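Local atomic coordinates of putative mandelate racemase/muconate lactonizing enzyme (Bordetella bronchiseptica, PDB entry 3DDM), a protein that is of unknown function but belongs to the mandelate racemase/muconate lactonizing enzyme family, with an enolase-like N-terminal domain and a TIM-barrel C-terminal domain. Residues A[278-283]-A[303-308]; A[259-264]-A[283-288]; A[148-153]-A[173-178]; A[55-60]-A[114-119]. The protein carries 1 engineered substitution. One frame throughout, in Å; residues are numbered along the deposited sequence.

Contact 1 (A[278-283]-A[303-308])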
loop_
_atom_site.group_PDB
_atom_site.type_symbol
_atom_site.label_atom_id
_atom_site.label_comp_id
_atom_site.label_asym_id
_atom_site.label_seq_id
_atom_site.Cartn_x
_atom_site.Cartn_y
_atom_site.Cartn_z
ATOM N N MET A 278 6.475 -22.947 3.150
ATOM C CA MET A 278 6.511 -21.589 2.635
ATOM C C MET A 278 5.679 -21.536 1.367
ATOM O O MET A 278 5.812 -22.386 0.495
ATOM C CB MET A 278 7.951 -21.137 2.391
ATOM C CG MET A 278 8.442 -20.140 3.457
ATOM S SD MET A 278 9.942 -20.652 4.347
ATOM C CE MET A 278 9.357 -22.210 5.053
ATOM N N GLN A 279 4.816 -20.524 1.288
ATOM C CA GLN A 279 3.875 -20.362 0.188
ATOM C C GLN A 279 3.926 -19.021 -0.545
ATOM O O GLN A 279 2.980 -18.235 -0.485
ATOM C CB GLN A 279 2.458 -20.574 0.730
ATOM C CG GLN A 279 2.314 -21.789 1.638
ATOM C CD GLN A 279 1.043 -21.740 2.479
ATOM O OE1 GLN A 279 0.870 -20.844 3.309
ATOM N NE2 GLN A 279 0.146 -22.705 2.268
ATOM N N PRO A 280 5.030 -18.733 -1.240
ATOM C CA PRO A 280 5.041 -17.444 -1.941
ATOM C C PRO A 280 4.033 -17.413 -3.107
ATOM O O PRO A 280 3.944 -18.369 -3.894
ATOM C CB PRO A 280 6.492 -17.317 -2.408
ATOM C CG PRO A 280 6.960 -18.757 -2.519
ATOM C CD PRO A 280 6.350 -19.388 -1.293
ATOM N N ASP A 281 3.271 -16.320 -3.200
ATOM C CA ASP A 281 2.273 -16.139 -4.261
ATOM C C ASP A 281 2.964 -15.411 -5.413
ATOM O O ASP A 281 3.050 -14.184 -5.420
ATOM C CB ASP A 281 1.103 -15.299 -3.744
ATOM C CG ASP A 281 -0.080 -15.313 -4.680
ATOM O OD1 ASP A 281 0.133 -15.324 -5.909
ATOM O OD2 ASP A 281 -1.228 -15.303 -4.185
ATOM N N LEU A 282 3.440 -16.167 -6.397
ATOM C CA LEU A 282 4.174 -15.574 -7.506
ATOM C C LEU A 282 3.453 -14.447 -8.244
ATOM O O LEU A 282 4.102 -13.641 -8.902
ATOM C CB LEU A 282 4.656 -16.671 -8.468
ATOM C CG LEU A 282 4.075 -16.802 -9.866
ATOM C CD1 LEU A 282 4.885 -17.808 -10.638
ATOM C CD2 LEU A 282 2.630 -17.231 -9.781
ATOM N N ALA A 283 2.130 -14.366 -8.113
ATOM C CA ALA A 283 1.375 -13.280 -8.763
ATOM C C ALA A 283 1.254 -12.063 -7.824
ATOM O O ALA A 283 0.861 -10.968 -8.240
ATOM C CB ALA A 283 -0.008 -13.759 -9.175
ATOM N N LEU A 303 12.478 -27.819 3.676
ATOM C CA LEU A 303 11.117 -27.392 3.973
ATOM C C LEU A 303 10.215 -27.586 2.749
ATOM O O LEU A 303 10.711 -27.785 1.638
ATOM C CB LEU A 303 11.137 -25.929 4.397
ATOM C CG LEU A 303 12.089 -25.642 5.563
ATOM C CD1 LEU A 303 12.168 -24.145 5.804
ATOM C CD2 LEU A 303 11.606 -26.373 6.816
ATOM N N ARG A 304 8.898 -27.541 2.950
ATOM C CA ARG A 304 7.948 -27.718 1.846
ATOM C C ARG A 304 7.589 -26.412 1.151
ATOM O O ARG A 304 7.415 -25.377 1.799
ATOM C CB ARG A 304 6.623 -28.318 2.324
ATOM C CG ARG A 304 6.687 -29.663 2.981
ATOM C CD ARG A 304 5.283 -30.156 3.289
ATOM N NE ARG A 304 4.518 -30.416 2.073
ATOM C CZ ARG A 304 3.285 -30.918 2.061
ATOM N NH1 ARG A 304 2.673 -31.209 3.204
ATOM N NH2 ARG A 304 2.669 -31.149 0.905
ATOM N N TYR A 305 7.462 -26.477 -0.168
ATOM C CA TYR A 305 7.053 -25.335 -0.965
ATOM C C TYR A 305 5.701 -25.709 -1.571
ATOM O O TYR A 305 5.626 -26.499 -2.514
ATOM C CB TYR A 305 8.056 -25.052 -2.077
ATOM C CG TYR A 305 7.476 -24.216 -3.192
ATOM C CD1 TYR A 305 6.880 -22.981 -2.926
ATOM C CD2 TYR A 305 7.518 -24.657 -4.516
ATOM C CE1 TYR A 305 6.339 -22.198 -3.954
ATOM C CE2 TYR A 305 6.980 -23.883 -5.556
ATOM C CZ TYR A 305 6.395 -22.652 -5.266
ATOM O OH TYR A 305 5.893 -21.864 -6.286
ATOM N N CYS A 306 4.628 -25.159 -1.015
ATOM C CA CYS A 306 3.285 -25.447 -1.502
ATOM C C CYS A 306 2.547 -24.180 -1.877
ATOM O O CYS A 306 1.909 -23.550 -1.034
ATOM C CB CYS A 306 2.485 -26.197 -0.440
ATOM S SG CYS A 306 3.155 -27.821 -0.056
ATOM N N PRO A 307 2.620 -23.789 -3.156
ATOM C CA PRO A 307 1.940 -22.577 -3.624
ATOM C C PRO A 307 0.429 -22.787 -3.798
ATOM O O PRO A 307 -0.068 -23.916 -3.783
ATOM C CB PRO A 307 2.643 -22.289 -4.955
ATOM C CG PRO A 307 2.917 -23.661 -5.483
ATOM C CD PRO A 307 3.381 -24.432 -4.246
ATOM N N HIS A 308 -0.297 -21.689 -3.945
ATOM C CA HIS A 308 -1.737 -21.743 -4.153
ATOM C C HIS A 308 -2.148 -20.420 -4.752
ATOM O O HIS A 308 -1.633 -19.374 -4.369
ATOM C CB HIS A 308 -2.500 -21.987 -2.834
ATOM C CG HIS A 308 -2.312 -20.912 -1.806
ATOM N ND1 HIS A 308 -2.770 -19.623 -1.982
ATOM C CD2 HIS A 308 -1.699 -20.931 -0.597
ATOM C CE1 HIS A 308 -2.443 -18.894 -0.928
ATOM N NE2 HIS A 308 -1.792 -19.664 -0.073
#
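Two neighbouring parallel strands of the TIM-barrel domain, 275-278 and 304-309, meet where Met278 pairs with Tyr305. Met278 holds on through its backbone on both sides: its N gives a hydrogen bond to Arg304 O at 2.9 Å, while Cys306 N reaches Met278 O in a weak bond. The same carbonyl oxygen receives the CA-H of Tyr305 and lies at the edge of the Tyr305 ring. Beyond this the first strand gives way to loop, and side chains take over. CG of Pro280 leans obliquely on Tyr305 CE1 at 3.8 Å, and Pro307 CD from the ring's own segment sits over the centre of one face. At the start of the pair, Met278, bent at its last two torsions, brings CE to within 3.5 Å of Leu303 CD1. On the side of Cys306 and His308, Gln279 runs extended from CG to its amide, whose NE2 is bonded to Glu231 of strand 229-231. The amide plane stands 86° to the His308 imidazole, meeting it at the edge, with Gln279 NE2 3.8 Å from His308 CD2. Further along, Asp281 closes an Asx turn, its OD1 accepting from Ala283 N at 3.1 Å.

Contact 2 (A[259-264]-A[283-288])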
loop_
_atom_site.group_PDB
_atom_site.type_symbol
_atom_site.label_atom_id
_atom_site.label_comp_id
_atom_site.label_asym_id
_atom_site.label_seq_id
_atom_site.Cartn_x
_atom_site.Cartn_y
_atom_site.Cartn_z
ATOM N N ASN A 259 1.409 -13.588 2.554
ATOM C CA ASN A 259 1.706 -12.213 2.915
ATOM C C ASN A 259 3.123 -11.880 3.338
ATOM O O ASN A 259 3.346 -11.097 4.258
ATOM C CB ASN A 259 0.713 -11.753 3.966
ATOM C CG ASN A 259 -0.684 -11.769 3.440
ATOM O OD1 ASN A 259 -1.515 -12.549 3.879
ATOM N ND2 ASN A 259 -0.947 -10.922 2.457
ATOM N N ILE A 260 4.076 -12.492 2.653
ATOM C CA ILE A 260 5.477 -12.228 2.872
ATOM C C ILE A 260 5.909 -11.827 1.461
ATOM O O ILE A 260 5.609 -12.533 0.499
ATOM C CB ILE A 260 6.225 -13.496 3.344
ATOM C CG1 ILE A 260 5.672 -13.937 4.695
ATOM C CG2 ILE A 260 7.727 -13.222 3.470
ATOM C CD1 ILE A 260 6.324 -15.204 5.241
ATOM N N ALA A 261 6.563 -10.679 1.330
ATOM C CA ALA A 261 7.013 -10.198 0.028
ATOM C C ALA A 261 8.430 -9.656 0.129
ATOM O O ALA A 261 8.832 -9.144 1.171
ATOM C CB ALA A 261 6.086 -9.112 -0.475
ATOM N N GLY A 262 9.192 -9.766 -0.950
ATOM C CA GLY A 262 10.550 -9.266 -0.909
ATOM C C GLY A 262 11.549 -10.341 -0.530
ATOM O O GLY A 262 11.247 -11.263 0.227
ATOM N N VAL A 263 12.756 -10.203 -1.063
ATOM C CA VAL A 263 13.826 -11.157 -0.823
ATOM C C VAL A 263 14.251 -11.207 0.639
ATOM O O VAL A 263 14.463 -12.285 1.194
ATOM C CB VAL A 263 15.040 -10.817 -1.698
ATOM C CG1 VAL A 263 15.311 -9.304 -1.616
ATOM C CG2 VAL A 263 16.251 -11.615 -1.244
ATOM N N ALA A 264 14.379 -10.042 1.263
ATOM C CA ALA A 264 14.778 -9.990 2.667
ATOM C C ALA A 264 13.760 -10.650 3.605
ATOM O O ALA A 264 14.141 -11.270 4.595
ATOM C CB ALA A 264 15.005 -8.550 3.092
ATOM N N ALA A 283 2.130 -14.366 -8.113
ATOM C CA ALA A 283 1.375 -13.280 -8.763
ATOM C C ALA A 283 1.254 -12.063 -7.824
ATOM O O ALA A 283 0.861 -10.968 -8.240
ATOM C CB ALA A 283 -0.008 -13.759 -9.175
ATOM N N LYS A 284 1.599 -12.268 -6.557
ATOM C CA LYS A 284 1.540 -11.201 -5.572
ATOM C C LYS A 284 2.906 -10.535 -5.481
ATOM O O LYS A 284 3.000 -9.308 -5.409
ATOM C CB LYS A 284 1.140 -11.763 -4.212
ATOM C CG LYS A 284 -0.061 -11.078 -3.587
ATOM C CD LYS A 284 -0.459 -11.742 -2.275
ATOM C CE LYS A 284 -1.323 -10.826 -1.446
ATOM N NZ LYS A 284 -1.477 -11.315 -0.051
ATOM N N TRP A 285 3.966 -11.346 -5.490
ATOM C CA TRP A 285 5.325 -10.811 -5.422
ATOM C C TRP A 285 6.410 -11.584 -6.192
ATOM O O TRP A 285 6.386 -12.816 -6.294
ATOM C CB TRP A 285 5.794 -10.671 -3.965
ATOM C CG TRP A 285 7.221 -10.213 -3.906
ATOM C CD1 TRP A 285 7.676 -8.927 -4.036
ATOM C CD2 TRP A 285 8.393 -11.050 -3.879
ATOM N NE1 TRP A 285 9.057 -8.912 -4.099
ATOM C CE2 TRP A 285 9.521 -10.198 -4.004
ATOM C CE3 TRP A 285 8.598 -12.436 -3.767
ATOM C CZ2 TRP A 285 10.835 -10.688 -4.021
ATOM C CZ3 TRP A 285 9.905 -12.924 -3.784
ATOM C CH2 TRP A 285 11.009 -12.046 -3.910
ATOM N N GLY A 286 7.367 -10.825 -6.723
ATOM C CA GLY A 286 8.500 -11.387 -7.433
ATOM C C GLY A 286 8.300 -12.098 -8.755
ATOM O O GLY A 286 9.184 -12.060 -9.617
ATOM N N GLY A 287 7.156 -12.750 -8.929
ATOM C CA GLY A 287 6.929 -13.475 -10.162
ATOM C C GLY A 287 7.909 -14.629 -10.164
ATOM O O GLY A 287 8.309 -15.106 -9.102
ATOM N N PHE A 288 8.311 -15.078 -11.346
ATOM C CA PHE A 288 9.258 -16.183 -11.437
ATOM C C PHE A 288 10.651 -15.719 -11.020
ATOM O O PHE A 288 11.325 -16.363 -10.215
ATOM C CB PHE A 288 9.289 -16.719 -12.864
ATOM C CG PHE A 288 8.037 -17.432 -13.266
ATOM C CD1 PHE A 288 7.683 -18.636 -12.652
ATOM C CD2 PHE A 288 7.231 -16.925 -14.280
ATOM C CE1 PHE A 288 6.548 -19.335 -13.047
ATOM C CE2 PHE A 288 6.091 -17.608 -14.688
ATOM C CZ PHE A 288 5.745 -18.821 -14.070
#
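Trp285 lays one face of its indole against the backbone of Ala261 and Gly262, just ahead of helix 263-272. Gly262 N sits over the ring system, 3.1 Å from Trp285 CE2, its N-H side turned toward the face and the peptide plane standing steeply to the indole. Beside it, the methyl of Ala261 closes on the root of the tryptophan, with Ala261 CB 3.8 Å from Trp285 CG. Val263 N approaches the six-membered ring obliquely, 3.6 Å from Trp285 CZ2. The indole takes this place because its CG lies opposite the backbone N (chi1 176°), which turns the ring toward 261-263. Gly262, at the N-cap position, has a positive phi, and at these backbone angles a side chain would jam against Ala261 O. Trp285 NE1 has a weak hydrogen bond to Glu97.

The other meeting is polar. Lys284 stretches out beyond CG toward Asn259 and ends in a salt bridge with Glu258, while its NZ also bonds to Gln106 O of the second subunit. Trp58 adds a cation-pi contact.

The two segments are loops following strands 254-256 and 275-278 of the barrel, each running into its next helix, 263-272 or 287-300. Helix 110-131 of the N-terminal domain borders 283-288, with Ala114 against Trp285 and Gln115 against Lys284.

Contact 3 (A[148-153]-A[173-178])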
loop_
_atom_site.group_PDB
_atom_site.type_symbol
_atom_site.label_atom_id
_atom_site.label_comp_id
_atom_site.label_asym_id
_atom_site.label_seq_id
_atom_site.Cartn_x
_atom_site.Cartn_y
_atom_site.Cartn_z
ATOM N N GLY A 148 0.771 -32.306 -7.869
ATOM C CA GLY A 148 -0.412 -32.568 -7.071
ATOM C C GLY A 148 -1.162 -31.269 -6.779
ATOM O O GLY A 148 -0.593 -30.175 -6.901
ATOM N N VAL A 149 -2.435 -31.381 -6.413
ATOM C CA VAL A 149 -3.246 -30.209 -6.097
ATOM C C VAL A 149 -4.132 -30.483 -4.886
ATOM O O VAL A 149 -4.250 -31.632 -4.434
ATOM C CB VAL A 149 -4.172 -29.803 -7.270
ATOM C CG1 VAL A 149 -3.369 -29.604 -8.523
ATOM C CG2 VAL A 149 -5.240 -30.858 -7.489
ATOM N N TYR A 150 -4.736 -29.423 -4.352
ATOM C CA TYR A 150 -5.647 -29.554 -3.222
ATOM C C TYR A 150 -6.764 -28.526 -3.345
ATOM O O TYR A 150 -6.567 -27.440 -3.882
ATOM C CB TYR A 150 -4.906 -29.417 -1.870
ATOM C CG TYR A 150 -4.385 -28.036 -1.475
ATOM C CD1 TYR A 150 -3.083 -27.626 -1.808
ATOM C CD2 TYR A 150 -5.188 -27.149 -0.741
ATOM C CE1 TYR A 150 -2.597 -26.368 -1.416
ATOM C CE2 TYR A 150 -4.717 -25.896 -0.347
ATOM C CZ TYR A 150 -3.422 -25.509 -0.685
ATOM O OH TYR A 150 -2.959 -24.268 -0.288
ATOM N N ALA A 151 -7.954 -28.898 -2.895
ATOM C CA ALA A 151 -9.096 -27.998 -2.936
ATOM C C ALA A 151 -8.797 -27.007 -1.826
ATOM O O ALA A 151 -8.662 -27.386 -0.657
ATOM C CB ALA A 151 -10.388 -28.764 -2.649
ATOM N N SER A 152 -8.682 -25.738 -2.190
ATOM C CA SER A 152 -8.338 -24.716 -1.218
ATOM C C SER A 152 -9.462 -23.761 -0.883
ATOM O O SER A 152 -10.198 -23.328 -1.759
ATOM C CB SER A 152 -7.134 -23.919 -1.731
ATOM O OG SER A 152 -6.744 -22.926 -0.809
ATOM N N GLY A 153 -9.591 -23.445 0.401
ATOM C CA GLY A 153 -10.592 -22.489 0.839
ATOM C C GLY A 153 -12.038 -22.912 0.966
ATOM O O GLY A 153 -12.932 -22.176 0.557
ATOM N N ALA A 173 -6.956 -33.859 -1.718
ATOM C CA ALA A 173 -6.374 -33.075 -0.622
ATOM C C ALA A 173 -7.262 -31.842 -0.443
ATOM O O ALA A 173 -7.756 -31.280 -1.421
ATOM C CB ALA A 173 -4.943 -32.663 -0.948
ATOM N N PHE A 174 -7.469 -31.425 0.803
ATOM C CA PHE A 174 -8.349 -30.292 1.080
ATOM C C PHE A 174 -7.843 -29.346 2.170
ATOM O O PHE A 174 -7.128 -29.762 3.083
ATOM C CB PHE A 174 -9.731 -30.829 1.479
ATOM C CG PHE A 174 -10.240 -31.911 0.566
ATOM C CD1 PHE A 174 -11.038 -31.600 -0.532
ATOM C CD2 PHE A 174 -9.838 -33.232 0.749
ATOM C CE1 PHE A 174 -11.424 -32.590 -1.443
ATOM C CE2 PHE A 174 -10.214 -34.226 -0.157
ATOM C CZ PHE A 174 -11.006 -33.907 -1.255
ATOM N N LYS A 175 -8.214 -28.069 2.051
ATOM C CA LYS A 175 -7.852 -27.059 3.036
ATOM C C LYS A 175 -9.114 -26.343 3.506
ATOM O O LYS A 175 -9.874 -25.819 2.694
ATOM C CB LYS A 175 -6.866 -26.035 2.464
ATOM C CG LYS A 175 -6.351 -25.043 3.526
ATOM C CD LYS A 175 -5.149 -24.212 3.062
ATOM C CE LYS A 175 -5.522 -23.198 2.005
ATOM N NZ LYS A 175 -4.343 -22.438 1.511
ATOM N N LEU A 176 -9.322 -26.339 4.822
ATOM C CA LEU A 176 -10.476 -25.706 5.457
ATOM C C LEU A 176 -10.171 -24.306 5.984
ATOM O O LEU A 176 -9.044 -24.013 6.384
ATOM C CB LEU A 176 -10.957 -26.553 6.635
ATOM C CG LEU A 176 -11.821 -27.796 6.416
ATOM C CD1 LEU A 176 -11.438 -28.517 5.123
ATOM C CD2 LEU A 176 -11.664 -28.706 7.627
ATOM N N LYS A 177 -11.190 -23.453 5.986
ATOM C CA LYS A 177 -11.063 -22.095 6.498
ATOM C C LYS A 177 -11.491 -22.168 7.957
ATOM O O LYS A 177 -12.506 -22.777 8.281
ATOM C CB LYS A 177 -12.007 -21.127 5.767
ATOM C CG LYS A 177 -11.851 -21.033 4.252
ATOM C CD LYS A 177 -11.116 -19.773 3.810
ATOM C CE LYS A 177 -9.612 -20.019 3.640
ATOM N NZ LYS A 177 -8.866 -18.791 3.197
ATOM N N VAL A 178 -10.715 -21.555 8.837
ATOM C CA VAL A 178 -11.040 -21.534 10.255
ATOM C C VAL A 178 -10.733 -20.137 10.763
ATOM O O VAL A 178 -10.186 -19.317 10.027
ATOM C CB VAL A 178 -10.196 -22.552 11.040
ATOM C CG1 VAL A 178 -10.472 -23.949 10.532
ATOM C CG2 VAL A 178 -8.718 -22.227 10.901
#
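Lys175 NZ is held by two partners: it gives a hydrogen bond to Tyr150 OH at 2.9 Å and forms a salt bridge with Glu231 from strand 229-231. Between them, the phenol oxygen and the carboxylate fix the position of the lysine's end. Getting there requires a kink, for the lysine chain runs extended until it turns at chi3 (70°), which brings CE into line with the edge of the Tyr150 ring. Lower down, the lysine crosses the ring obliquely, Lys175 CB 3.5 Å from Tyr150 CE2. Lys175 CE also comes 3.1 Å from Ser152 OG.

Strand 146-154, helix 159-169 and strand 174-177 form a beta-alpha-beta unit of the TIM barrel, and here its two strands run parallel, their axes 4.7 Å apart and 12° from alignment. Ala151 pairs with Phe174 and is bonded on both sides: its N donates to Ala173 O at 2.8 Å, and its O accepts from Lys175 N. The next link, Gly153 N to Lys175 O, is weak. Side chains divide between the two faces of the sheet. Tyr150 and Lys175 share one with Met203 of strand 202-205. On the other, Ala151 CB packs obliquely against the Phe174 ring, 3.6 Å from Phe174 CD1, and helix 159-169 covers both through Lys166. At the far end Lys177, bent twice, lies along Gly153, its CG 3.8 Å from Gly153 C, before its NZ forms a salt bridge with Asp205.

Contact 4 (A[55-60]-A[114-119])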
loop_
_atom_site.group_PDB
_atom_site.type_symbol
_atom_site.label_atom_id
_atom_site.label_comp_id
_atom_site.label_asym_id
_atom_site.label_seq_id
_atom_site.Cartn_x
_atom_site.Cartn_y
_atom_site.Cartn_z
ATOM N N GLY A 55 0.484 -12.519 -18.393
ATOM C CA GLY A 55 0.643 -12.640 -16.957
ATOM C C GLY A 55 -0.612 -12.212 -16.212
ATOM O O GLY A 55 -1.589 -11.758 -16.821
ATOM N N GLU A 56 -0.587 -12.356 -14.891
ATOM C CA GLU A 56 -1.719 -11.971 -14.053
ATOM C C GLU A 56 -1.227 -11.174 -12.849
ATOM O O GLU A 56 -0.170 -11.460 -12.296
ATOM C CB GLU A 56 -2.484 -13.213 -13.563
ATOM C CG GLU A 56 -3.832 -12.865 -12.944
ATOM C CD GLU A 56 -4.735 -14.075 -12.687
ATOM O OE1 GLU A 56 -4.792 -14.986 -13.543
ATOM O OE2 GLU A 56 -5.407 -14.100 -11.630
ATOM N N VAL A 57 -1.979 -10.159 -12.454
ATOM C CA VAL A 57 -1.600 -9.369 -11.296
ATOM C C VAL A 57 -2.602 -9.655 -10.191
ATOM O O VAL A 57 -3.796 -9.414 -10.356
ATOM C CB VAL A 57 -1.611 -7.856 -11.591
ATOM C CG1 VAL A 57 -1.268 -7.085 -10.323
ATOM C CG2 VAL A 57 -0.620 -7.531 -12.693
ATOM N N TRP A 58 -2.114 -10.188 -9.074
ATOM C CA TRP A 58 -2.963 -10.501 -7.932
ATOM C C TRP A 58 -3.862 -9.308 -7.626
ATOM O O TRP A 58 -3.408 -8.149 -7.644
ATOM C CB TRP A 58 -2.103 -10.801 -6.708
ATOM C CG TRP A 58 -2.902 -11.212 -5.509
ATOM C CD1 TRP A 58 -3.336 -12.475 -5.204
ATOM C CD2 TRP A 58 -3.404 -10.355 -4.476
ATOM N NE1 TRP A 58 -4.078 -12.455 -4.048
ATOM C CE2 TRP A 58 -4.136 -11.168 -3.578
ATOM C CE3 TRP A 58 -3.312 -8.979 -4.223
ATOM C CZ2 TRP A 58 -4.770 -10.650 -2.441
ATOM C CZ3 TRP A 58 -3.943 -8.464 -3.098
ATOM C CH2 TRP A 58 -4.662 -9.299 -2.219
ATOM N N CYS A 59 -5.133 -9.571 -7.339
ATOM C CA CYS A 59 -6.031 -8.469 -7.033
ATOM C C CYS A 59 -7.297 -8.884 -6.304
ATOM O O CYS A 59 -8.340 -8.254 -6.466
ATOM C CB CYS A 59 -6.410 -7.727 -8.321
ATOM S SG CYS A 59 -7.579 -8.616 -9.383
ATOM N N ASN A 60 -7.227 -9.927 -5.492
ATOM C CA ASN A 60 -8.437 -10.349 -4.796
ATOM C C ASN A 60 -8.959 -9.295 -3.834
ATOM O O ASN A 60 -10.155 -9.041 -3.793
ATOM C CB ASN A 60 -8.215 -11.675 -4.065
ATOM C CG ASN A 60 -8.189 -12.857 -5.016
ATOM O OD1 ASN A 60 -9.102 -13.036 -5.824
ATOM N ND2 ASN A 60 -7.142 -13.671 -4.925
ATOM N N ALA A 114 4.143 -4.130 -6.057
ATOM C CA ALA A 114 4.773 -5.448 -6.126
ATOM C C ALA A 114 3.939 -6.383 -6.996
ATOM O O ALA A 114 4.471 -7.128 -7.834
ATOM C CB ALA A 114 4.918 -6.035 -4.748
ATOM N N GLN A 115 2.628 -6.327 -6.786
ATOM C CA GLN A 115 1.677 -7.148 -7.506
ATOM C C GLN A 115 1.716 -6.858 -9.007
ATOM O O GLN A 115 1.795 -7.780 -9.840
ATOM C CB GLN A 115 0.280 -6.916 -6.926
ATOM C CG GLN A 115 0.043 -7.657 -5.607
ATOM C CD GLN A 115 -0.649 -6.813 -4.537
ATOM O OE1 GLN A 115 -1.639 -6.130 -4.798
ATOM N NE2 GLN A 115 -0.132 -6.876 -3.321
ATOM N N ALA A 116 1.669 -5.581 -9.362
ATOM C CA ALA A 116 1.728 -5.223 -10.770
ATOM C C ALA A 116 3.062 -5.712 -11.334
ATOM O O ALA A 116 3.114 -6.247 -12.439
ATOM C CB ALA A 116 1.598 -3.717 -10.938
ATOM N N ILE A 117 4.137 -5.542 -10.568
ATOM C CA ILE A 117 5.453 -5.967 -11.021
ATOM C C ILE A 117 5.482 -7.484 -11.199
ATOM O O ILE A 117 5.969 -7.979 -12.207
ATOM C CB ILE A 117 6.567 -5.500 -10.034
ATOM C CG1 ILE A 117 6.752 -3.978 -10.151
ATOM C CG2 ILE A 117 7.884 -6.188 -10.341
ATOM C CD1 ILE A 117 7.894 -3.391 -9.297
ATOM N N ALA A 118 4.946 -8.223 -10.237
ATOM C CA ALA A 118 4.923 -9.685 -10.338
ATOM C C ALA A 118 4.167 -10.139 -11.600
ATOM O O ALA A 118 4.617 -11.037 -12.312
ATOM C CB ALA A 118 4.278 -10.291 -9.085
ATOM N N GLY A 119 3.020 -9.522 -11.870
ATOM C CA GLY A 119 2.264 -9.876 -13.053
ATOM C C GLY A 119 3.066 -9.665 -14.334
ATOM O O GLY A 119 3.010 -10.494 -15.253
#
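Val57 turns CG1 away from its own backbone N (chi1 177°), and this sends the methyl against the turn of helix 110-131 that carries Gln115. There Val57 CG1 lies 3.2 Å from Gln115 O and 3.7 Å from Gln115 CB, while the second methyl, CG2, comes 3.7 Å from Gly119 CA one turn further on. Gly119 has no side chain, and a CB here would run into Val57 CG2 and Glu56 O; Glu56 O sits 3.0 Å from Gly119 CA, and Gly55 CA meets Gly119 O at 3.6 Å. Gln115, bent at chi2 (136°), runs alongside Trp58 in the same direction. Its amide stands 75° to the indole, with Gln115 OE1 in the ring plane at the edge, 3.4 Å from Trp58 CE3. The same oxygen takes a hydrogen bond from Arg69, which should steady the amide's rotation. Asn60 N lies over one face of the indole.

All of this belongs to the enolase-like N-terminal domain, where the outer strand 52-56 of the three-stranded antiparallel sheet backs onto helix 110-131. Strand 37-46 pairs with it on one side, helix 65-81 packs on Ala116, and Trp58 touches Asp281 of the barrel domain.

From the N terminus, contact 4 comes first, closing a largely helical loop of 53 residues inside the N-terminal domain. Contact 3 then opens and closes on its own, completing the beta-alpha-beta unit at the start of the barrel. Contacts 2 and 1 follow and cross: 259-264 precedes 278-283, then come 283-288 and 303-308, with Ala283 shared. Contacts 1 and 3 lie in the same barrel sheet and touch, His308 CB packing on Tyr150 OH. Contact 4 meets contacts 1 and 2 across the domain boundary, where Trp58 N probably bonds to Ala283 O. Contact 3 stays about 10 Å, nearest atoms, from both contacts 2 and 4.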